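LYND (Lyngbya aestuarii, PDB 4V1T) probably catalyses the ATP-dependent cyclodehydration of cysteine residues in a precursor peptide to thiazolines, as a YcaO-type cyanobactin heterocyclase. Local coordinates at residues Gly430-Asp435 / Tyr514-Pro519; Glu436-Ala441 / Ala490-Pro495; His478-Gln483 / Phe524-Ser529. All blocks are in the same frame, centred on the assembly; numbering follows the deposited sequence.

Interaction 1. Residues Gly430-Asp435 / Tyr514-Pro519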
loop_
_atom_site.group_PDB
_atom_site.type_symbol
_atom_site.label_atom_id
_atom_site.label_comp_id
_atom_site.label_asym_id
_atom_site.label_seq_id
_atom_site.Cartn_x
_atom_site.Cartn_y
_atom_site.Cartn_z
ATOM N N GLY B 430 -5.135 23.661 -10.902
ATOM C CA GLY B 430 -4.851 24.982 -11.429
ATOM C C GLY B 430 -5.115 25.123 -12.917
ATOM O O GLY B 430 -5.058 26.228 -13.456
ATOM N N ILE B 431 -5.397 24.008 -13.586
ATOM C CA ILE B 431 -5.573 24.013 -15.027
ATOM C C ILE B 431 -6.936 24.556 -15.428
ATOM O O ILE B 431 -7.952 24.238 -14.819
ATOM C CB ILE B 431 -5.392 22.611 -15.619
ATOM C CG1 ILE B 431 -3.976 22.095 -15.337
ATOM C CG2 ILE B 431 -5.641 22.630 -17.129
ATOM C CD1 ILE B 431 -3.808 20.602 -15.559
ATOM N N PHE B 432 -6.944 25.366 -16.478
ATOM C CA PHE B 432 -8.166 26.001 -16.952
ATOM C C PHE B 432 -9.053 24.986 -17.669
ATOM O O PHE B 432 -8.682 24.465 -18.715
ATOM C CB PHE B 432 -7.819 27.174 -17.873
ATOM C CG PHE B 432 -9.017 27.896 -18.423
ATOM C CD1 PHE B 432 -9.748 28.765 -17.632
ATOM C CD2 PHE B 432 -9.393 27.720 -19.741
ATOM C CE1 PHE B 432 -10.838 29.437 -18.149
ATOM C CE2 PHE B 432 -10.487 28.381 -20.258
ATOM C CZ PHE B 432 -11.208 29.242 -19.459
ATOM N N GLN B 433 -10.226 24.712 -17.099
ATOM C CA GLN B 433 -11.182 23.768 -17.684
ATOM C C GLN B 433 -12.239 24.462 -18.551
ATOM O O GLN B 433 -12.768 23.867 -19.494
ATOM C CB GLN B 433 -11.885 22.975 -16.583
ATOM C CG GLN B 433 -10.955 22.172 -15.692
ATOM C CD GLN B 433 -11.705 21.362 -14.654
ATOM O OE1 GLN B 433 -12.921 21.169 -14.756
ATOM N NE2 GLN B 433 -10.985 20.880 -13.644
ATOM N N GLY B 434 -12.544 25.712 -18.218
ATOM C CA GLY B 434 -13.531 26.488 -18.947
ATOM C C GLY B 434 -14.752 26.878 -18.121
ATOM O O GLY B 434 -15.667 27.505 -18.642
ATOM N N ASP B 435 -14.761 26.525 -16.840
ATOM C CA ASP B 435 -15.883 26.829 -15.945
ATOM C C ASP B 435 -15.474 27.740 -14.790
ATOM O O ASP B 435 -16.220 27.908 -13.837
ATOM C CB ASP B 435 -16.474 25.529 -15.387
ATOM C CG ASP B 435 -15.471 24.731 -14.578
ATOM O OD1 ASP B 435 -14.259 25.043 -14.650
ATOM O OD2 ASP B 435 -15.894 23.784 -13.871
ATOM N N TYR B 514 -3.636 27.770 -15.263
ATOM C CA TYR B 514 -2.730 27.251 -16.283
ATOM C C TYR B 514 -3.431 27.121 -17.626
ATOM O O TYR B 514 -4.618 26.781 -17.693
ATOM C CB TYR B 514 -2.176 25.869 -15.891
ATOM C CG TYR B 514 -1.344 25.841 -14.632
ATOM C CD1 TYR B 514 -0.322 26.751 -14.433
ATOM C CD2 TYR B 514 -1.583 24.894 -13.636
ATOM C CE1 TYR B 514 0.440 26.725 -13.286
ATOM C CE2 TYR B 514 -0.828 24.867 -12.484
ATOM C CZ TYR B 514 0.185 25.779 -12.317
ATOM O OH TYR B 514 0.947 25.742 -11.174
ATOM N N HIS B 515 -2.672 27.358 -18.691
ATOM C CA HIS B 515 -3.112 27.086 -20.047
ATOM C C HIS B 515 -4.439 27.750 -20.389
ATOM O O HIS B 515 -5.298 27.131 -20.996
ATOM C CB HIS B 515 -3.203 25.572 -20.290
ATOM C CG HIS B 515 -1.916 24.849 -20.046
ATOM N ND1 HIS B 515 -1.669 24.144 -18.890
ATOM C CD2 HIS B 515 -0.796 24.744 -20.798
ATOM C CE1 HIS B 515 -0.456 23.624 -18.943
ATOM N NE2 HIS B 515 0.096 23.975 -20.090
ATOM N N TYR B 516 -4.596 29.012 -19.997
ATOM C CA TYR B 516 -5.731 29.808 -20.450
ATOM C C TYR B 516 -5.436 30.248 -21.868
ATOM O O TYR B 516 -4.410 30.857 -22.105
ATOM C CB TYR B 516 -5.944 31.023 -19.557
ATOM C CG TYR B 516 -7.044 31.932 -20.040
ATOM C CD1 TYR B 516 -8.375 31.682 -19.713
ATOM C CD2 TYR B 516 -6.761 33.033 -20.834
ATOM C CE1 TYR B 516 -9.387 32.505 -20.164
ATOM C CE2 TYR B 516 -7.770 33.861 -21.284
ATOM C CZ TYR B 516 -9.080 33.589 -20.944
ATOM O OH TYR B 516 -10.091 34.392 -21.383
ATOM N N PRO B 517 -6.333 29.960 -22.819
ATOM C CA PRO B 517 -6.010 30.328 -24.199
ATOM C C PRO B 517 -6.205 31.819 -24.488
ATOM O O PRO B 517 -7.276 32.367 -24.205
ATOM C CB PRO B 517 -6.995 29.489 -25.030
ATOM C CG PRO B 517 -7.983 28.893 -24.052
ATOM C CD PRO B 517 -7.725 29.498 -22.703
ATOM N N LEU B 518 -5.171 32.452 -25.033
ATOM C CA LEU B 518 -5.250 33.842 -25.490
ATOM C C LEU B 518 -5.078 33.913 -27.001
ATOM O O LEU B 518 -4.426 33.056 -27.587
ATOM C CB LEU B 518 -4.187 34.694 -24.802
ATOM C CG LEU B 518 -4.428 35.004 -23.322
ATOM C CD1 LEU B 518 -3.233 35.725 -22.735
ATOM C CD2 LEU B 518 -5.682 35.847 -23.133
ATOM N N PRO B 519 -5.675 34.930 -27.645
ATOM C CA PRO B 519 -5.434 35.109 -29.080
ATOM C C PRO B 519 -3.949 35.336 -29.373
ATOM O O PRO B 519 -3.264 35.915 -28.537
ATOM C CB PRO B 519 -6.257 36.355 -29.428
ATOM C CG PRO B 519 -7.281 36.451 -28.350
ATOM C CD PRO B 519 -6.626 35.923 -27.116
#
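The Phe-432 ring lies between two groups. CD1 of Tyr-516 sits over the centre of one face, and the backbone N of Gly-434 lies over the opposite face. Ring centroids of Phe-432 and Tyr-516 are 4.9 Å apart and their planes meet at 75°, which makes this a T-shaped pair with Tyr-516 supplying the edge and Phe-432 the face. The closest carbons are Phe-432 CE1 and Tyr-516 CD1 at 3.7 Å. Pro-517 CD, over a face of Tyr-516 and offset toward its rim, also touches Phe-432 CD2 at 3.8 Å. Both aromatic side chains have CG anti to the backbone N (chi1 180° in Phe-432), and they run side by side in the same direction.

The backbones meet in a single beta bridge between Ile-431 and Tyr-514, joining the loop that follows helix 413-429 to the loop after helix 509-512 in the YcaO domain. Tyr-514 N donates to Gly-430 O at 2.8 Å, and Phe-432 N donates to Tyr-514 O at 3.0 Å; one residue thus grips both neighbours of Ile-431. The ring of Tyr-514 approaches the glycine obliquely, Tyr-514 CD2 coming within 3.6 Å of Gly-430 C. From this side chain a bound magnesium ion is about 8 Å away, and the bound ADP is only slightly farther.

Interaction 2. Residues Glu436-Ala441 / Ala490-Pro495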
loop_
_atom_site.group_PDB
_atom_site.type_symbol
_atom_site.label_atom_id
_atom_site.label_comp_id
_atom_site.label_asym_id
_atom_site.label_seq_id
_atom_site.Cartn_x
_atom_site.Cartn_y
_atom_site.Cartn_z
ATOM N N GLU B 436 -14.287 28.322 -14.883
ATOM C CA GLU B 436 -13.757 29.150 -13.823
ATOM C C GLU B 436 -14.478 30.494 -13.781
ATOM O O GLU B 436 -14.936 30.991 -14.828
ATOM C CB GLU B 436 -12.250 29.370 -14.018
ATOM C CG GLU B 436 -11.382 28.133 -13.814
ATOM C CD GLU B 436 -11.474 27.133 -14.950
ATOM O OE1 GLU B 436 -12.120 27.438 -15.973
ATOM O OE2 GLU B 436 -10.902 26.032 -14.819
ATOM N N PRO B 437 -14.583 31.097 -12.580
ATOM C CA PRO B 437 -15.282 32.377 -12.438
ATOM C C PRO B 437 -14.675 33.465 -13.309
ATOM O O PRO B 437 -13.497 33.788 -13.170
ATOM C CB PRO B 437 -15.120 32.708 -10.952
ATOM C CG PRO B 437 -13.965 31.901 -10.491
ATOM C CD PRO B 437 -14.016 30.647 -11.299
ATOM N N ARG B 438 -15.491 34.016 -14.201
ATOM C CA ARG B 438 -15.024 34.947 -15.221
ATOM C C ARG B 438 -16.063 36.016 -15.494
ATOM O O ARG B 438 -17.268 35.759 -15.390
ATOM C CB ARG B 438 -14.756 34.202 -16.532
ATOM C CG ARG B 438 -13.413 33.538 -16.629
ATOM C CD ARG B 438 -13.361 32.678 -17.877
ATOM N NE ARG B 438 -14.283 31.556 -17.784
ATOM C CZ ARG B 438 -14.606 30.774 -18.800
ATOM N NH1 ARG B 438 -14.092 30.986 -19.996
ATOM N NH2 ARG B 438 -15.447 29.777 -18.615
ATOM N N LYS B 439 -15.583 37.201 -15.867
ATOM C CA LYS B 439 -16.442 38.264 -16.355
ATOM C C LYS B 439 -15.691 39.045 -17.435
ATOM O O LYS B 439 -14.560 39.459 -17.229
ATOM C CB LYS B 439 -16.873 39.189 -15.217
ATOM C CG LYS B 439 -17.924 40.208 -15.635
ATOM C CD LYS B 439 -18.674 40.784 -14.443
ATOM C CE LYS B 439 -17.768 41.637 -13.575
ATOM N NZ LYS B 439 -18.530 42.296 -12.479
ATOM N N ARG B 440 -16.337 39.236 -18.582
ATOM C CA ARG B 440 -15.744 39.965 -19.709
ATOM C C ARG B 440 -15.857 41.468 -19.494
ATOM O O ARG B 440 -16.945 42.000 -19.356
ATOM C CB ARG B 440 -16.437 39.565 -21.011
ATOM C CG ARG B 440 -15.896 40.217 -22.270
ATOM C CD ARG B 440 -16.640 39.702 -23.497
ATOM N NE ARG B 440 -16.127 40.269 -24.744
ATOM C CZ ARG B 440 -16.551 41.403 -25.297
ATOM N NH1 ARG B 440 -17.510 42.117 -24.721
ATOM N NH2 ARG B 440 -16.014 41.828 -26.434
ATOM N N ALA B 441 -14.721 42.150 -19.467
ATOM C CA ALA B 441 -14.708 43.583 -19.235
ATOM C C ALA B 441 -13.353 44.162 -19.578
ATOM O O ALA B 441 -12.366 43.435 -19.671
ATOM C CB ALA B 441 -15.042 43.883 -17.788
ATOM N N ALA B 490 -11.172 44.229 -24.422
ATOM C CA ALA B 490 -12.028 43.545 -23.472
ATOM C C ALA B 490 -11.432 42.162 -23.242
ATOM O O ALA B 490 -10.990 41.506 -24.178
ATOM C CB ALA B 490 -13.449 43.445 -23.985
ATOM N N ILE B 491 -11.405 41.734 -21.986
ATOM C CA ILE B 491 -10.782 40.464 -21.615
ATOM C C ILE B 491 -11.578 39.825 -20.500
ATOM O O ILE B 491 -12.496 40.433 -19.964
ATOM C CB ILE B 491 -9.332 40.657 -21.147
ATOM C CG1 ILE B 491 -9.315 41.549 -19.905
ATOM C CG2 ILE B 491 -8.489 41.247 -22.281
ATOM C CD1 ILE B 491 -7.947 41.889 -19.421
ATOM N N GLU B 492 -11.220 38.594 -20.156
ATOM C CA GLU B 492 -11.870 37.895 -19.051
ATOM C C GLU B 492 -11.101 38.095 -17.755
ATOM O O GLU B 492 -9.928 37.732 -17.655
ATOM C CB GLU B 492 -12.011 36.413 -19.376
ATOM C CG GLU B 492 -13.057 36.157 -20.458
ATOM C CD GLU B 492 -13.303 34.689 -20.725
ATOM O OE1 GLU B 492 -12.352 33.887 -20.607
ATOM O OE2 GLU B 492 -14.449 34.333 -21.061
ATOM N N TRP B 493 -11.761 38.713 -16.777
ATOM C CA TRP B 493 -11.176 38.904 -15.453
ATOM C C TRP B 493 -11.767 37.889 -14.488
ATOM O O TRP B 493 -12.948 37.549 -14.586
ATOM C CB TRP B 493 -11.425 40.313 -14.926
ATOM C CG TRP B 493 -10.891 41.421 -15.787
ATOM C CD1 TRP B 493 -11.468 41.936 -16.912
ATOM C CD2 TRP B 493 -9.689 42.176 -15.571
ATOM N NE1 TRP B 493 -10.694 42.960 -17.413
ATOM C CE2 TRP B 493 -9.598 43.122 -16.609
ATOM C CE3 TRP B 493 -8.681 42.136 -14.607
ATOM C CZ2 TRP B 493 -8.536 44.026 -16.705
ATOM C CZ3 TRP B 493 -7.632 43.026 -14.706
ATOM C CH2 TRP B 493 -7.564 43.960 -15.750
ATOM N N THR B 494 -10.938 37.397 -13.572
ATOM C CA THR B 494 -11.382 36.443 -12.564
ATOM C C THR B 494 -11.400 37.115 -11.192
ATOM O O THR B 494 -10.413 37.733 -10.803
ATOM C CB THR B 494 -10.474 35.199 -12.531
ATOM O OG1 THR B 494 -10.810 34.342 -13.630
ATOM C CG2 THR B 494 -10.650 34.416 -11.234
ATOM N N PRO B 495 -12.521 36.998 -10.456
ATOM C CA PRO B 495 -12.561 37.578 -9.117
ATOM C C PRO B 495 -11.608 36.876 -8.167
ATOM O O PRO B 495 -11.545 35.646 -8.148
ATOM C CB PRO B 495 -14.014 37.367 -8.678
ATOM C CG PRO B 495 -14.473 36.193 -9.457
ATOM C CD PRO B 495 -13.787 36.315 -10.788
#
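Trp-493 reaches Ala-441 because its CG lies anti to the carbonyl carbon (chi1 -59°), which carries the indole along the strand pair until NE1 donates to Ala-441 O at 2.8 Å. Just before strand 439-441, Arg-438 is bent at chi3 while Glu-492 is extended beyond CG, and these two shapes bring the guanidinium edge up to Glu-492 OE1.

Ala-441 O accepts two N-H groups, from Trp-493 NE1 and from Ile-491 N (3.0 Å), which arrive from opposite faces of the carbonyl plane. The indole bond is bent (134° at the hydrogen) and comes from above that plane, off the lone pairs. The oxygen nevertheless lies in the indole plane, at its edge, which would limit rotation of the ring; the CD1 methyl of Ile-491 packs on one face of that ring.

Strands 439-441 and 491-498 form an antiparallel pair in an antiparallel sheet of the YcaO domain. Lys-439 with Trp-493 is a hydrogen-bonded pair, closed by Trp-493 N to Lys-439 O at 2.9 Å, and so is Ala-441 with Ile-491; Arg-440 with Glu-492 between them is non-hydrogen-bonded. Their side chains alternate accordingly, with Trp-493 and Ala-441 on one face and Arg-440 and Glu-492 on the other.

The charged pair is loose. Arg-438 NH1 stands 3.4 Å from Glu-492 OE1, a weak bond within a salt bridge, and the guanidinium and carboxylate planes are 83° apart. Arg-438 NE donates to Glu-436 O at 3.1 Å, close to the guanidinium plane, while Glu-492 OE1 is also hydrogen-bonded to Tyr-516 OH. Ahead of strand 439-441, Pro-437 O accepts from Thr-494 OG1 at 2.8 Å, and Pro-437 CB meets Pro-495 CG at 3.8 Å.

Interaction 3. Residues His478-Gln483 / Phe524-Ser529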
loop_
_atom_site.group_PDB
_atom_site.type_symbol
_atom_site.label_atom_id
_atom_site.label_comp_id
_atom_site.label_asym_id
_atom_site.label_seq_id
_atom_site.Cartn_x
_atom_site.Cartn_y
_atom_site.Cartn_z
ATOM N N HIS B 478 11.112 29.257 -18.892
ATOM C CA HIS B 478 10.212 29.991 -17.999
ATOM C C HIS B 478 10.528 31.486 -17.912
ATOM O O HIS B 478 9.833 32.210 -17.208
ATOM C CB HIS B 478 10.200 29.359 -16.591
ATOM C CG HIS B 478 11.539 29.314 -15.920
ATOM N ND1 HIS B 478 12.246 30.449 -15.580
ATOM C CD2 HIS B 478 12.292 28.265 -15.511
ATOM C CE1 HIS B 478 13.380 30.101 -14.997
ATOM N NE2 HIS B 478 13.430 28.781 -14.940
ATOM N N ASP B 479 11.563 31.937 -18.623
ATOM C CA ASP B 479 11.855 33.371 -18.748
ATOM C C ASP B 479 11.205 33.962 -20.005
ATOM O O ASP B 479 11.762 34.847 -20.645
ATOM C CB ASP B 479 13.367 33.625 -18.768
ATOM C CG ASP B 479 14.013 33.457 -17.408
ATOM O OD1 ASP B 479 13.300 33.253 -16.412
ATOM O OD2 ASP B 479 15.253 33.567 -17.340
ATOM N N TRP B 480 10.022 33.468 -20.350
ATOM C CA TRP B 480 9.311 33.940 -21.519
ATOM C C TRP B 480 8.676 35.285 -21.214
ATOM O O TRP B 480 7.966 35.430 -20.219
ATOM C CB TRP B 480 8.239 32.941 -21.934
ATOM C CG TRP B 480 7.552 33.307 -23.219
ATOM C CD1 TRP B 480 8.077 33.230 -24.475
ATOM C CD2 TRP B 480 6.212 33.787 -23.370
ATOM N NE1 TRP B 480 7.148 33.644 -25.404
ATOM C CE2 TRP B 480 5.992 33.987 -24.750
ATOM C CE3 TRP B 480 5.172 34.067 -22.471
ATOM C CZ2 TRP B 480 4.777 34.456 -25.256
ATOM C CZ3 TRP B 480 3.963 34.531 -22.976
ATOM C CH2 TRP B 480 3.778 34.725 -24.358
ATOM N N ILE B 481 8.948 36.270 -22.070
ATOM C CA ILE B 481 8.385 37.603 -21.905
ATOM C C ILE B 481 7.137 37.711 -22.760
ATOM O O ILE B 481 7.236 37.653 -23.979
ATOM C CB ILE B 481 9.379 38.701 -22.315
ATOM C CG1 ILE B 481 10.739 38.463 -21.640
ATOM C CG2 ILE B 481 8.828 40.088 -21.956
ATOM C CD1 ILE B 481 11.865 39.300 -22.233
ATOM N N PRO B 482 5.959 37.884 -22.136
ATOM C CA PRO B 482 4.759 37.942 -22.962
ATOM C C PRO B 482 4.629 39.256 -23.700
ATOM O O PRO B 482 5.377 40.190 -23.418
ATOM C CB PRO B 482 3.616 37.774 -21.953
ATOM C CG PRO B 482 4.195 38.030 -20.607
ATOM C CD PRO B 482 5.678 38.230 -20.736
ATOM N N GLN B 483 3.704 39.317 -24.649
ATOM C CA GLN B 483 3.372 40.568 -25.314
ATOM C C GLN B 483 2.810 41.534 -24.274
ATOM O O GLN B 483 2.430 41.123 -23.173
ATOM C CB GLN B 483 2.353 40.344 -26.436
ATOM C CG GLN B 483 2.785 39.345 -27.501
ATOM C CD GLN B 483 1.646 38.944 -28.413
ATOM O OE1 GLN B 483 0.623 39.616 -28.471
ATOM N NE2 GLN B 483 1.816 37.839 -29.125
ATOM N N PHE B 524 -0.586 38.063 -23.431
ATOM C CA PHE B 524 0.065 38.963 -22.484
ATOM C C PHE B 524 0.460 38.293 -21.178
ATOM O O PHE B 524 0.974 38.954 -20.278
ATOM C CB PHE B 524 -0.843 40.161 -22.182
ATOM C CG PHE B 524 -2.174 39.779 -21.599
ATOM C CD1 PHE B 524 -2.307 39.523 -20.245
ATOM C CD2 PHE B 524 -3.293 39.675 -22.411
ATOM C CE1 PHE B 524 -3.530 39.163 -19.714
ATOM C CE2 PHE B 524 -4.520 39.323 -21.886
ATOM C CZ PHE B 524 -4.641 39.068 -20.538
ATOM N N ALA B 525 0.235 36.985 -21.069
ATOM C CA ALA B 525 0.598 36.262 -19.857
ATOM C C ALA B 525 0.525 34.759 -20.049
ATOM O O ALA B 525 -0.230 34.274 -20.879
ATOM C CB ALA B 525 -0.322 36.675 -18.708
ATOM N N ARG B 526 1.339 34.044 -19.274
ATOM C CA ARG B 526 1.220 32.601 -19.085
ATOM C C ARG B 526 1.094 32.334 -17.588
ATOM O O ARG B 526 1.947 32.762 -16.804
ATOM C CB ARG B 526 2.443 31.862 -19.632
ATOM C CG ARG B 526 2.449 31.677 -21.127
ATOM C CD ARG B 526 3.775 31.121 -21.603
ATOM N NE ARG B 526 3.851 31.104 -23.061
ATOM C CZ ARG B 526 4.920 30.725 -23.757
ATOM N NH1 ARG B 526 6.023 30.323 -23.132
ATOM N NH2 ARG B 526 4.886 30.746 -25.084
ATOM N N GLY B 527 0.029 31.646 -17.192
ATOM C CA GLY B 527 -0.176 31.317 -15.786
ATOM C C GLY B 527 0.986 30.521 -15.224
ATOM O O GLY B 527 1.366 29.498 -15.784
ATOM N N ASP B 528 1.564 31.009 -14.133
ATOM C CA ASP B 528 2.698 30.340 -13.506
ATOM C C ASP B 528 2.261 29.645 -12.214
ATOM O O ASP B 528 1.110 29.779 -11.776
ATOM C CB ASP B 528 3.846 31.328 -13.244
ATOM C CG ASP B 528 3.454 32.482 -12.338
ATOM O OD1 ASP B 528 2.643 32.300 -11.407
ATOM O OD2 ASP B 528 3.983 33.590 -12.552
ATOM N N SER B 529 3.188 28.914 -11.608
ATOM C CA SER B 529 2.889 28.090 -10.441
ATOM C C SER B 529 3.213 28.787 -9.127
ATOM O O SER B 529 2.996 28.228 -8.061
ATOM C CB SER B 529 3.658 26.763 -10.528
ATOM O OG SER B 529 5.058 26.969 -10.486
HETATM O O HOH W 1 2.382 41.378 -20.245
#
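Arg-526 lays its guanidinium flat on the indole of Trp-480. The planes are only 5° apart and the group centres 3.5 Å apart, which identifies a parallel stack. CZ of Arg-526 stands 3.5 Å from the centroid of the six-membered ring of Trp-480 and 19° off its normal, so the charge is held over the face and the contact also meets the criterion for a cation-pi interaction. NE of Arg-526 lies over CE3 of Trp-480 (3.3 Å), whereas NH1 extends over CG and NH2 over CE2, spreading the group across both rings. The aliphatic part of the arginine joins in, since its CD reaches CE3 of Trp-480 at 3.4 Å.

With chi1 at -174° the indole is swung to the side of the Trp-480 backbone carbonyl. The arginine chain, extended from CG to NE, reaches across the ring, and the two side chains cross at about a right angle. The opposite face of the indole is backed by CA of Pro-482, two residues further along the same segment.

Beyond the stack, no direct hydrogen bond links the two segments; Gln-483 pairs through its backbone with Arg-523, just before 524-529. Pro-482 CB presses on Phe-524 C at 3.3 Å, and Phe-524 CA makes a C-H...O contact with Gln-483 O. One water donates to Gln-483 O (2.9 Å) and to Phe-524 O (2.8 Å), bridging the two carbonyls. Further out, Gln-483 NE2 bonds to Pro-520 O, Arg-467 and Asn-471 of helix 467-473 hold the backbone of Ile-481, and the Phe-524 ring meets Phe-485 edge to face. The result is a parallel arginine-tryptophan stack with cation-pi geometry, joining the loops that precede strands 491-498 and 532-535 of the YcaO domain.

How the interactions relate
All three contacts lie within the YcaO domain. Interaction 2 has the most buried residues, six of eleven touching; interaction 1 has two buried and two exposed of seven, interaction 3 three buried and one exposed of six. Interaction 2 is a regular strand pair with a ladder of backbone bonds, interaction 1 a single bridge between loops, and interaction 3 relies on a water and a cation-pi stack with an exposed arginine. Interaction 2 is nested inside the chain loop closed by interaction 1, and Phe-432 CZ packs on Arg-438 NH1 at 3.4 Å. Interactions 1 and 3 share the chain between helix 509-512 and strand 532-535, where Tyr-514 packs on Gly-527 to Ser-529. Interactions 2 and 3 do not touch.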